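Local coordinates for nisin biosynthesis protein nisC (Lactococcus lactis subsp. lactis, PDB 2G0D) that catalyses the cyclisation step of nisin biosynthesis, closing thioether rings of the lantibiotic precursor at a zinc-containing site, at residues A[272-277]-A[323-328]; A[135-140]-A[204-209]. One frame throughout, in Å; residues are numbered along the deposited sequence.

Interaction 1 (A[272-277]-A[323-328]); sequences FIRDAW and ICHGYS. With ZN (zinc ion), chain B.
Ala276 and His325 are the residues whose CA atoms come nearest across 272-277 and 323-328, 4.5 Å apart, where two loops meet at the zinc site of the alpha toroid of this LanC-type cyclase. The contact is tight and buried from here to Trp277. The methyl carbon CB of Ala276 presses against CB of His325 at 3.6 Å, and next to it the indole turns its rim to Cys324. With CG of Trp277 rotated opposite the backbone N (chi1 169°), the six-membered ring runs alongside the cysteine: Cys324 O lies at the ring edge, in plane, and Cys324 SG is 4.1 Å from CZ3. The sulfur sits 82° off the ring normal, which makes this an edge-on sulfur-aromatic contact. No direct hydrogen bond joins the segments. Water 1 mediates instead, accepting from Trp277 N at 3.1 Å and lying 2.7 Å from both Ile323 O and Gly326 O, placed to donate to either. At the far end of the indole, NE1 is held by Leu399 O.

The other side, formed by Arg274 and His325, is less enclosed, both residues being partly open to solvent. The guanidinium and imidazole planes are inclined by 37°, so they do not stack; NH1 of Arg274 comes within 3.6 Å of His325 CD2. Over the centre of one guanidinium face stands CB of His325, while CZ of Phe272 lies nearer the rim of the other. Arg274 is held by its NH2, which bonds to Gly317 O. The His325 ring, met obliquely by this arginine, reaches zinc through ND1 at 2.1 Å. Cys324 SG and Cys278 also bind the metal, and water 2 supplies a further ligand, its O atom 2.2 Å from zinc.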
loop_
_atom_site.group_PDB
_atom_site.type_symbol
_atom_site.label_atom_id
_atom_site.label_comp_id
_atom_site.label_asym_id
_atom_site.label_seq_id
_atom_site.Cartn_x
_atom_site.Cartn_y
_atom_site.Cartn_z
ATOM N N PHE A 272 -5.704 10.085 19.457
ATOM C CA PHE A 272 -4.714 9.075 19.105
ATOM C C PHE A 272 -4.205 9.260 17.695
ATOM O O PHE A 272 -4.943 9.083 16.727
ATOM C CB PHE A 272 -5.308 7.670 19.228
ATOM C CG PHE A 272 -4.291 6.569 19.020
ATOM C CD1 PHE A 272 -3.454 6.181 20.055
ATOM C CD2 PHE A 272 -4.155 5.950 17.778
ATOM C CE1 PHE A 272 -2.506 5.183 19.866
ATOM C CE2 PHE A 272 -3.211 4.950 17.583
ATOM C CZ PHE A 272 -2.388 4.563 18.635
ATOM N N ILE A 273 -2.943 9.635 17.582
ATOM C CA ILE A 273 -2.226 9.616 16.314
ATOM C C ILE A 273 -1.135 8.563 16.506
ATOM O O ILE A 273 -0.636 8.385 17.631
ATOM C CB ILE A 273 -1.577 10.985 16.022
ATOM C CG1 ILE A 273 -2.632 12.105 15.986
ATOM C CG2 ILE A 273 -0.748 10.944 14.731
ATOM C CD1 ILE A 273 -2.022 13.493 16.162
ATOM N N ARG A 274 -0.773 7.863 15.435
ATOM C CA ARG A 274 0.300 6.889 15.523
ATOM C C ARG A 274 1.266 7.056 14.356
ATOM O O ARG A 274 0.929 7.712 13.380
ATOM C CB ARG A 274 -0.273 5.475 15.586
ATOM C CG ARG A 274 -0.624 4.878 14.233
ATOM C CD ARG A 274 -1.359 3.568 14.399
ATOM N NE ARG A 274 -0.593 2.588 15.171
ATOM C CZ ARG A 274 -1.123 1.485 15.695
ATOM N NH1 ARG A 274 -2.413 1.224 15.511
ATOM N NH2 ARG A 274 -0.370 0.644 16.393
ATOM N N ASP A 275 2.472 6.490 14.473
ATOM C CA ASP A 275 3.416 6.479 13.350
ATOM C C ASP A 275 3.316 5.135 12.672
ATOM O O ASP A 275 3.733 4.112 13.225
ATOM C CB ASP A 275 4.853 6.757 13.801
ATOM C CG ASP A 275 5.056 8.197 14.273
ATOM O OD1 ASP A 275 4.664 9.133 13.534
ATOM O OD2 ASP A 275 5.621 8.382 15.381
ATOM N N ALA A 276 2.720 5.151 11.482
ATOM C CA ALA A 276 2.434 3.933 10.721
ATOM C C ALA A 276 2.499 4.190 9.229
ATOM O O ALA A 276 2.482 5.333 8.768
ATOM C CB ALA A 276 1.042 3.344 11.100
ATOM N N TRP A 277 2.599 3.104 8.473
ATOM C CA TRP A 277 2.429 3.166 7.034
ATOM C C TRP A 277 0.991 3.585 6.687
ATOM O O TRP A 277 0.782 4.527 5.933
ATOM C CB TRP A 277 2.816 1.811 6.401
ATOM C CG TRP A 277 2.433 1.676 4.954
ATOM C CD1 TRP A 277 3.162 2.081 3.874
ATOM C CD2 TRP A 277 1.237 1.072 4.432
ATOM N NE1 TRP A 277 2.487 1.779 2.693
ATOM C CE2 TRP A 277 1.301 1.167 3.011
ATOM C CE3 TRP A 277 0.106 0.483 5.025
ATOM C CZ2 TRP A 277 0.293 0.668 2.173
ATOM C CZ3 TRP A 277 -0.911 -0.021 4.187
ATOM C CH2 TRP A 277 -0.806 0.077 2.775
ATOM N N ILE A 323 3.659 -5.082 9.187
ATOM C CA ILE A 323 3.786 -4.085 8.134
ATOM C C ILE A 323 2.794 -2.936 8.297
ATOM O O ILE A 323 3.211 -1.769 8.364
ATOM C CB ILE A 323 3.650 -4.751 6.749
ATOM C CG1 ILE A 323 4.961 -5.525 6.447
ATOM C CG2 ILE A 323 3.278 -3.681 5.646
ATOM C CD1 ILE A 323 5.111 -5.913 5.034
ATOM N N CYS A 324 1.505 -3.253 8.401
ATOM C CA CYS A 324 0.455 -2.231 8.240
ATOM C C CYS A 324 0.609 -1.043 9.170
ATOM O O CYS A 324 0.669 0.095 8.715
ATOM C CB CYS A 324 -0.968 -2.813 8.381
ATOM S SG CYS A 324 -2.271 -1.678 7.740
ATOM N N HIS A 325 0.649 -1.303 10.464
ATOM C CA HIS A 325 0.856 -0.231 11.426
ATOM C C HIS A 325 1.875 -0.640 12.491
ATOM O O HIS A 325 1.751 -0.269 13.647
ATOM C CB HIS A 325 -0.475 0.240 12.048
ATOM C CG HIS A 325 -1.452 -0.862 12.329
ATOM N ND1 HIS A 325 -2.421 -1.248 11.424
ATOM C CD2 HIS A 325 -1.622 -1.652 13.423
ATOM C CE1 HIS A 325 -3.154 -2.217 11.954
ATOM N NE2 HIS A 325 -2.692 -2.477 13.166
ATOM N N GLY A 326 2.884 -1.411 12.082
ATOM C CA GLY A 326 3.962 -1.812 12.971
ATOM C C GLY A 326 5.324 -1.362 12.458
ATOM O O GLY A 326 5.444 -0.620 11.480
ATOM N N TYR A 327 6.357 -1.834 13.130
ATOM C CA TYR A 327 7.698 -1.343 12.886
ATOM C C TYR A 327 8.340 -1.818 11.555
ATOM O O TYR A 327 9.171 -1.093 10.973
ATOM C CB TYR A 327 8.584 -1.670 14.107
ATOM C CG TYR A 327 9.838 -0.821 14.153
ATOM C CD1 TYR A 327 9.761 0.561 14.193
ATOM C CD2 TYR A 327 11.100 -1.412 14.122
ATOM C CE1 TYR A 327 10.918 1.355 14.237
ATOM C CE2 TYR A 327 12.255 -0.632 14.148
ATOM C CZ TYR A 327 12.153 0.747 14.205
ATOM O OH TYR A 327 13.299 1.507 14.214
ATOM N N SER A 328 7.979 -3.017 11.067
ATOM C CA SER A 328 8.527 -3.474 9.778
ATOM C C SER A 328 8.111 -2.548 8.625
ATOM O O SER A 328 8.878 -2.321 7.671
ATOM C CB SER A 328 8.170 -4.940 9.476
ATOM O OG SER A 328 8.932 -5.807 10.312
HETATM ZN ZN ZN B . -2.714 -0.332 9.525
HETATM O O HOH W 1 3.789 0.568 9.681
HETATM O O HOH W 2 -4.882 -0.432 9.326
#

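Interaction 2 (A[135-140]-A[204-209])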
loop_
_atom_site.group_PDB
_atom_site.type_symbol
_atom_site.label_atom_id
_atom_site.label_comp_id
_atom_site.label_asym_id
_atom_site.label_seq_id
_atom_site.Cartn_x
_atom_site.Cartn_y
_atom_site.Cartn_z
ATOM N N ASP A 135 -9.381 4.238 -2.396
ATOM C CA ASP A 135 -8.193 4.034 -1.544
ATOM C C ASP A 135 -7.207 2.970 -2.021
ATOM O O ASP A 135 -7.370 2.365 -3.066
ATOM C CB ASP A 135 -8.561 3.902 -0.033
ATOM C CG ASP A 135 -9.069 2.507 0.380
ATOM O OD1 ASP A 135 -9.544 2.361 1.541
ATOM O OD2 ASP A 135 -8.998 1.558 -0.416
ATOM N N VAL A 136 -6.166 2.766 -1.233
ATOM C CA VAL A 136 -5.094 1.844 -1.599
ATOM C C VAL A 136 -5.555 0.397 -1.368
ATOM O O VAL A 136 -5.345 -0.481 -2.205
ATOM C CB VAL A 136 -3.792 2.185 -0.797
ATOM C CG1 VAL A 136 -2.772 1.087 -0.948
ATOM C CG2 VAL A 136 -3.242 3.541 -1.249
ATOM N N ILE A 137 -6.203 0.159 -0.239
ATOM C CA ILE A 137 -6.491 -1.210 0.189
ATOM C C ILE A 137 -7.551 -1.910 -0.692
ATOM O O ILE A 137 -7.297 -2.996 -1.225
ATOM C CB ILE A 137 -6.832 -1.239 1.707
ATOM C CG1 ILE A 137 -5.728 -0.514 2.510
ATOM C CG2 ILE A 137 -7.098 -2.677 2.209
ATOM C CD1 ILE A 137 -4.316 -1.178 2.440
ATOM N N GLU A 138 -8.711 -1.272 -0.868
ATOM C CA GLU A 138 -9.796 -1.834 -1.673
ATOM C C GLU A 138 -10.131 -1.035 -2.935
ATOM O O GLU A 138 -10.811 -1.544 -3.814
ATOM C CB GLU A 138 -11.076 -2.041 -0.834
ATOM C CG GLU A 138 -10.877 -2.942 0.394
ATOM C CD GLU A 138 -10.407 -4.354 0.056
ATOM O OE1 GLU A 138 -10.744 -4.857 -1.026
ATOM O OE2 GLU A 138 -9.698 -4.971 0.882
ATOM N N GLY A 139 -9.655 0.207 -3.032
ATOM C CA GLY A 139 -10.118 1.099 -4.114
ATOM C C GLY A 139 -9.170 1.276 -5.291
ATOM O O GLY A 139 -8.220 0.518 -5.466
ATOM N N LEU A 140 -9.422 2.309 -6.080
ATOM C CA LEU A 140 -8.821 2.477 -7.395
ATOM C C LEU A 140 -7.340 2.833 -7.340
ATOM O O LEU A 140 -6.597 2.492 -8.267
ATOM C CB LEU A 140 -9.581 3.547 -8.196
ATOM C CG LEU A 140 -11.049 3.261 -8.610
ATOM C CD1 LEU A 140 -11.615 4.345 -9.523
ATOM C CD2 LEU A 140 -11.182 1.921 -9.302
ATOM N N LEU A 204 -2.434 7.266 4.474
ATOM C CA LEU A 204 -1.947 6.768 3.192
ATOM C C LEU A 204 -2.861 5.683 2.646
ATOM O O LEU A 204 -3.247 5.703 1.464
ATOM C CB LEU A 204 -0.526 6.201 3.347
ATOM C CG LEU A 204 0.118 5.644 2.067
ATOM C CD1 LEU A 204 0.549 6.807 1.206
ATOM C CD2 LEU A 204 1.306 4.762 2.355
ATOM N N ALA A 205 -3.174 4.726 3.513
ATOM C CA ALA A 205 -3.911 3.513 3.154
ATOM C C ALA A 205 -5.356 3.783 2.708
ATOM O O ALA A 205 -5.871 3.103 1.811
ATOM C CB ALA A 205 -3.896 2.532 4.330
ATOM N N HIS A 206 -5.994 4.782 3.323
ATOM C CA HIS A 206 -7.418 5.010 3.135
ATOM C C HIS A 206 -7.799 6.438 2.768
ATOM O O HIS A 206 -8.993 6.757 2.651
ATOM C CB HIS A 206 -8.180 4.608 4.410
ATOM C CG HIS A 206 -7.998 3.182 4.801
ATOM N ND1 HIS A 206 -8.443 2.137 4.021
ATOM C CD2 HIS A 206 -7.466 2.621 5.913
ATOM C CE1 HIS A 206 -8.177 0.993 4.625
ATOM N NE2 HIS A 206 -7.580 1.259 5.774
ATOM N N GLY A 207 -6.804 7.302 2.608
ATOM C CA GLY A 207 -7.062 8.724 2.502
ATOM C C GLY A 207 -6.257 9.424 1.432
ATOM O O GLY A 207 -5.854 8.808 0.428
ATOM N N LEU A 208 -6.012 10.714 1.680
ATOM C CA LEU A 208 -5.584 11.683 0.665
ATOM C C LEU A 208 -4.140 11.487 0.192
ATOM O O LEU A 208 -3.831 11.671 -0.994
ATOM C CB LEU A 208 -5.794 13.119 1.205
ATOM C CG LEU A 208 -5.906 14.317 0.247
ATOM C CD1 LEU A 208 -7.223 14.334 -0.566
ATOM C CD2 LEU A 208 -5.704 15.628 0.973
ATOM N N ALA A 209 -3.261 11.116 1.114
ATOM C CA ALA A 209 -1.853 10.867 0.798
ATOM C C ALA A 209 -1.709 9.784 -0.247
ATOM O O ALA A 209 -0.830 9.866 -1.115
ATOM C CB ALA A 209 -1.085 10.472 2.060
#
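Asp135 and His206 run side by side in the same direction, each the carrier of its loop's main polar contact, where 135-140 meets 204-209 in the interior of the alpha toroid. The planes of their flat groups are clearly inclined to each other. ND1 of His206 donates to OD1 of Asp135 over 2.7 Å, and the bond is almost straight at 175°. For the histidine the geometry is in plane: OD1 lies at the ring edge. For the aspartate it is not, since the donor approaches from 45° above the carboxylate plane. Lying in the imidazole plane, the bond would favour this ring rotation.

The carboxylate is secured by its other oxygen. OD2 accepts from two backbone amides of its own loop, Glu138 N at 2.9 Å on its syn lone pair and Gly139 N at 3.0 Å nearly in line with the C-O bond. This Asx motif precedes helix 140-147, for which Gly139 is the N-cap residue, so the group that positions His206 is itself fixed to the turn entering that helix. CG of Asp135 lies between its backbone N and carbonyl carbon (chi1 80°), and from there OD1 faces His206 while OD2 turns back to its own loop.

Next to this polar pair the backbones are joined as well: Val136 N donates to Ala205 O at 3.1 Å. CG2 of Val136 rests against Leu204 O, while Ile137 slants across the imidazole, bringing CG1 to 3.6 Å from His206 CE1. The same CG1 meets the Ala205 methyl CB at 4.0 Å. That methyl also lies toward the rim of one face of the His206 ring. The imidazole is thus held by an in-plane bond and by aliphatic carbons, with its NE2 atom 6.4 Å from the zinc ion.

How the interactions relate
From the N terminus, 135-140 is reached first, and its pairing with 204-209 closes a loop of 63 intervening residues. Interaction 1 opens only later, at 272-277, and closes with 323-328 across 45 mostly helical residues. The two loops are therefore in series; they neither nest nor cross. Interaction 2 joins the turns entering helices 140-147 and 208-221, whereas interaction 1 joins the loop before helix 281-294 to the start of helix 327-341. They touch through Trp277, whose CH2 lies 3.7 Å from Ile137 CD1 and whose CZ3 lies 3.9 Å from Ala205 CB. Beside it, zinc ligand Cys278 makes backbone hydrogen bonds with Ala205 and Cys324.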